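Local coordinates for protein putative antibiotic biosynthesis monooxygenase (Bacteroides thetaiotaomicron, PDB 3KKF) that binds calcium and is probably an oxidoreductase of the antibiotic biosynthesis monooxygenase family, with a dimeric alpha/beta barrel fold, at residues I30-R35 against T73-K78. Residues are numbered along the deposited sequence; the frame is centred on the assembly and turned at random. Where two conformers were deposited one is given.
Sequences IEVSMR and TPHFKK
V32 lays one methyl over a face of the H75 imidazole. V32 CG1 sits 3.6 Å from the centroid of the H75 ring, 20° off the ring normal, which makes a CH-pi contact. The ring atom nearest to V32 CG1 is H75 CG, at 3.4 Å, and the methyl is offset toward the CG-ND1 bond. V32 CG1 reaches the ring because it lies anti to the backbone N (chi1 174°). S33 comes from another direction: its OG stands at the ring edge, near the plane, 3.3 Å from CD2 of H75. That hydroxyl is hydrogen-bonded to the backbone O of E29, one turn back in its helix. H75 NE2 is hydrogen-bonded to OE2 of E37, which helps to fix the rotation of the ring. The two segments belong to helices 19-36 and 74-83 of a ferredoxin-like alpha+beta fold, in which helix 19-36 packs on the four-stranded antiparallel sheet; I30 and S33 touch L43 there. On the opposite face of the imidazole, T73 OG1 lies 3.2 Å above the plane, over the ring centre. T73 is the N-cap of helix 74-83; its OG1 accepts from F76 N at 3.1 Å and also hydrogen-bonds to O of H70.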
ATOM      1  N   ILE A  30      15.124  -4.185   0.927  1.00  9.92           N
ATOM      2  CA  ILE A  30      13.851  -4.902   0.682  1.00 10.13           C
ATOM      3  C   ILE A  30      14.127  -6.262   0.048  1.00 10.30           C
ATOM      4  O   ILE A  30      13.553  -7.272   0.468  1.00  9.74           O
ATOM      5  CB  ILE A  30      12.888  -4.060  -0.158  1.00  9.89           C
ATOM      6  CG1 ILE A  30      12.390  -2.868   0.676  1.00 11.11           C
ATOM      7  CG2 ILE A  30      11.722  -4.924  -0.687  1.00 10.62           C
ATOM      8  CD1 ILE A  30      11.430  -1.959  -0.076  1.00 11.36           C
ATOM      9  N   GLU A  31      15.012  -6.299  -0.947  1.00 10.62           N
ATOM     10  CA  GLU A  31      15.349  -7.571  -1.603  1.00 11.28           C
ATOM     11  C   GLU A  31      15.918  -8.572  -0.614  1.00 11.11           C
ATOM     12  O   GLU A  31      15.520  -9.750  -0.609  1.00 11.34           O
ATOM     13  CB  GLU A  31      16.352  -7.359  -2.734  1.00 12.23           C
ATOM     14  CG  GLU A  31      15.798  -6.675  -3.977  1.00 14.25           C
ATOM     15  CD  GLU A  31      16.904  -6.213  -4.959  1.00 18.84           C
ATOM     16  OE1 GLU A  31      18.086  -6.093  -4.537  1.00 21.34           O
ATOM     17  OE2 GLU A  31      16.569  -5.941  -6.133  1.00 22.96           O
ATOM     18  N   VAL A  32      16.844  -8.125   0.237  1.00 10.63           N
ATOM     19  CA  VAL A  32      17.447  -9.029   1.235  1.00 10.91           C
ATOM     20  C   VAL A  32      16.383  -9.497   2.244  1.00 10.06           C
ATOM     21  O   VAL A  32      16.323 -10.681   2.596  1.00 11.13           O
ATOM     22  CB  VAL A  32      18.672  -8.361   1.963  1.00 11.58           C
ATOM     23  CG1 VAL A  32      19.184  -9.257   3.086  1.00 12.71           C
ATOM     24  CG2 VAL A  32      19.814  -8.030   0.940  1.00 12.90           C
ATOM     25  N   SER A  33      15.527  -8.574   2.697  1.00 10.07           N
ATOM     26  CA  SER A  33      14.487  -8.930   3.682  1.00 10.02           C
ATOM     27  C   SER A  33      13.527  -9.963   3.118  1.00 10.17           C
ATOM     28  O   SER A  33      13.210 -10.975   3.786  1.00 10.63           O
ATOM     29  CB  SER A  33      13.694  -7.695   4.112  1.00 10.13           C
ATOM     30  OG  SER A  33      14.506  -6.707   4.704  1.00 10.96           O
HETATM   31  N   MSE A  34      13.081  -9.758   1.876  1.00 10.49           N
HETATM   32  CA  MSE A  34      12.163 -10.691   1.258  1.00 11.09           C
HETATM   33  C   MSE A  34      12.821 -12.069   1.099  1.00 11.39           C
HETATM   34  O   MSE A  34      12.188 -13.109   1.336  1.00 12.58           O
HETATM   35  CB  MSE A  34      11.670 -10.179  -0.101  1.00 11.68           C
HETATM   36  CG  MSE A  34      10.795  -8.941  -0.020  1.00 11.89           C
HETATM   37 SE   MSE A  34       9.126  -9.213   0.870  0.75 13.53          SE
HETATM   38  CE  MSE A  34       8.188 -10.276  -0.447  1.00 13.31           C
ATOM     39  N   ARG A  35      14.095 -12.085   0.730  1.00 11.60           N
ATOM     40  CA  ARG A  35      14.861 -13.311   0.516  0.50 12.27           C
ATOM     41  C   ARG A  35      15.124 -14.115   1.787  1.00 12.00           C
ATOM     42  O   ARG A  35      15.047 -15.338   1.797  1.00 12.52           O
ATOM     43  CB  ARG A  35      16.240 -12.927  -0.107  0.50 12.68           C
ATOM     44  CG  ARG A  35      17.247 -14.110  -0.376  0.50 13.22           C
ATOM     45  CD  ARG A  35      18.587 -13.594  -0.944  0.50 15.04           C
ATOM     46  N   THR A  73      18.232  -6.813  12.186  1.00 11.38           N
ATOM     47  CA  THR A  73      19.084  -7.459  11.180  1.00 11.31           C
ATOM     48  C   THR A  73      20.210  -6.535  10.656  1.00 11.30           C
ATOM     49  O   THR A  73      20.054  -5.288  10.623  1.00 12.15           O
ATOM     50  CB  THR A  73      18.292  -7.947   9.960  1.00 11.03           C
ATOM     51  OG1 THR A  73      17.751  -6.826   9.258  1.00 11.21           O
ATOM     52  CG2 THR A  73      17.221  -8.939  10.321  1.00 10.95           C
ATOM     53  N   PRO A  74      21.349  -7.135  10.228  1.00 11.87           N
ATOM     54  CA  PRO A  74      22.390  -6.297   9.665  1.00 11.95           C
ATOM     55  C   PRO A  74      21.937  -5.546   8.404  1.00 11.75           C
ATOM     56  O   PRO A  74      22.377  -4.409   8.173  1.00 12.61           O
ATOM     57  CB  PRO A  74      23.499  -7.290   9.352  1.00 12.70           C
ATOM     58  CG  PRO A  74      23.312  -8.370  10.324  1.00 13.20           C
ATOM     59  CD  PRO A  74      21.837  -8.511  10.470  1.00 12.26           C
ATOM     60  N   HIS A  75      21.078  -6.151   7.592  1.00 11.86           N
ATOM     61  CA  HIS A  75      20.634  -5.470   6.376  1.00 11.53           C
ATOM     62  C   HIS A  75      19.738  -4.261   6.702  1.00 11.40           C
ATOM     63  O   HIS A  75      19.869  -3.220   6.086  1.00 11.29           O
ATOM     64  CB  HIS A  75      20.007  -6.431   5.353  1.00 11.45           C
ATOM     65  CG  HIS A  75      18.885  -7.261   5.871  1.00 11.29           C
ATOM     66  ND1 HIS A  75      19.084  -8.469   6.523  1.00 11.78           N
ATOM     67  CD2 HIS A  75      17.547  -7.087   5.798  1.00 10.89           C
ATOM     68  CE1 HIS A  75      17.912  -9.000   6.819  1.00 11.60           C
ATOM     69  NE2 HIS A  75      16.964  -8.181   6.388  1.00 11.56           N
ATOM     70  N   PHE A  76      18.831  -4.391   7.670  1.00 11.26           N
ATOM     71  CA  PHE A  76      18.045  -3.229   8.080  1.00 11.89           C
ATOM     72  C   PHE A  76      18.977  -2.140   8.637  1.00 11.91           C
ATOM     73  O   PHE A  76      18.802  -0.963   8.334  1.00 12.83           O
ATOM     74  CB  PHE A  76      16.983  -3.588   9.127  1.00 11.95           C
ATOM     75  CG  PHE A  76      16.147  -2.419   9.515  1.00 12.16           C
ATOM     76  CD1 PHE A  76      15.155  -1.962   8.671  1.00 11.55           C
ATOM     77  CD2 PHE A  76      16.418  -1.706  10.677  1.00 12.41           C
ATOM     78  CE1 PHE A  76      14.406  -0.857   8.999  1.00 12.89           C
ATOM     79  CE2 PHE A  76      15.657  -0.585  11.005  1.00 13.64           C
ATOM     80  CZ  PHE A  76      14.659  -0.174  10.159  1.00 13.71           C
ATOM     81  N   LYS A  77      19.964  -2.533   9.442  1.00 12.85           N
ATOM     82  CA  LYS A  77      20.959  -1.593  10.045  0.50 13.59           C
ATOM     83  C   LYS A  77      21.687  -0.786   8.962  1.00 13.65           C
ATOM     84  O   LYS A  77      21.884   0.422   9.084  1.00 13.53           O
ATOM     85  CB  LYS A  77      22.011  -2.395  10.875  0.50 14.17           C
ATOM     86  CG  LYS A  77      23.141  -1.536  11.595  0.50 16.02           C
ATOM     87  CD  LYS A  77      24.232  -2.456  12.239  0.50 17.78           C
ATOM     88  CE  LYS A  77      25.129  -1.719  13.234  0.50 19.59           C
ATOM     89  NZ  LYS A  77      24.432  -1.465  14.538  0.50 21.24           N
ATOM     90  N   LYS A  78      22.125  -1.490   7.929  1.00 12.71           N
ATOM     91  CA  LYS A  78      22.858  -0.830   6.828  1.00 12.40           C
ATOM     92  C   LYS A  78      21.969   0.264   6.216  1.00 12.11           C
ATOM     93  O   LYS A  78      22.422   1.377   5.985  1.00 12.36           O
ATOM     94  CB  LYS A  78      23.245  -1.840   5.737  1.00 12.56           C
ATOM     95  CG  LYS A  78      23.900  -1.170   4.509  1.00 12.53           C
ATOM     96  CD  LYS A  78      24.304  -2.122   3.464  1.00 12.47           C
ATOM     97  CE  LYS A  78      24.903  -1.372   2.277  1.00 12.96           C
ATOM     98  NZ  LYS A  78      25.262  -2.256   1.142  1.00 14.63           N
TER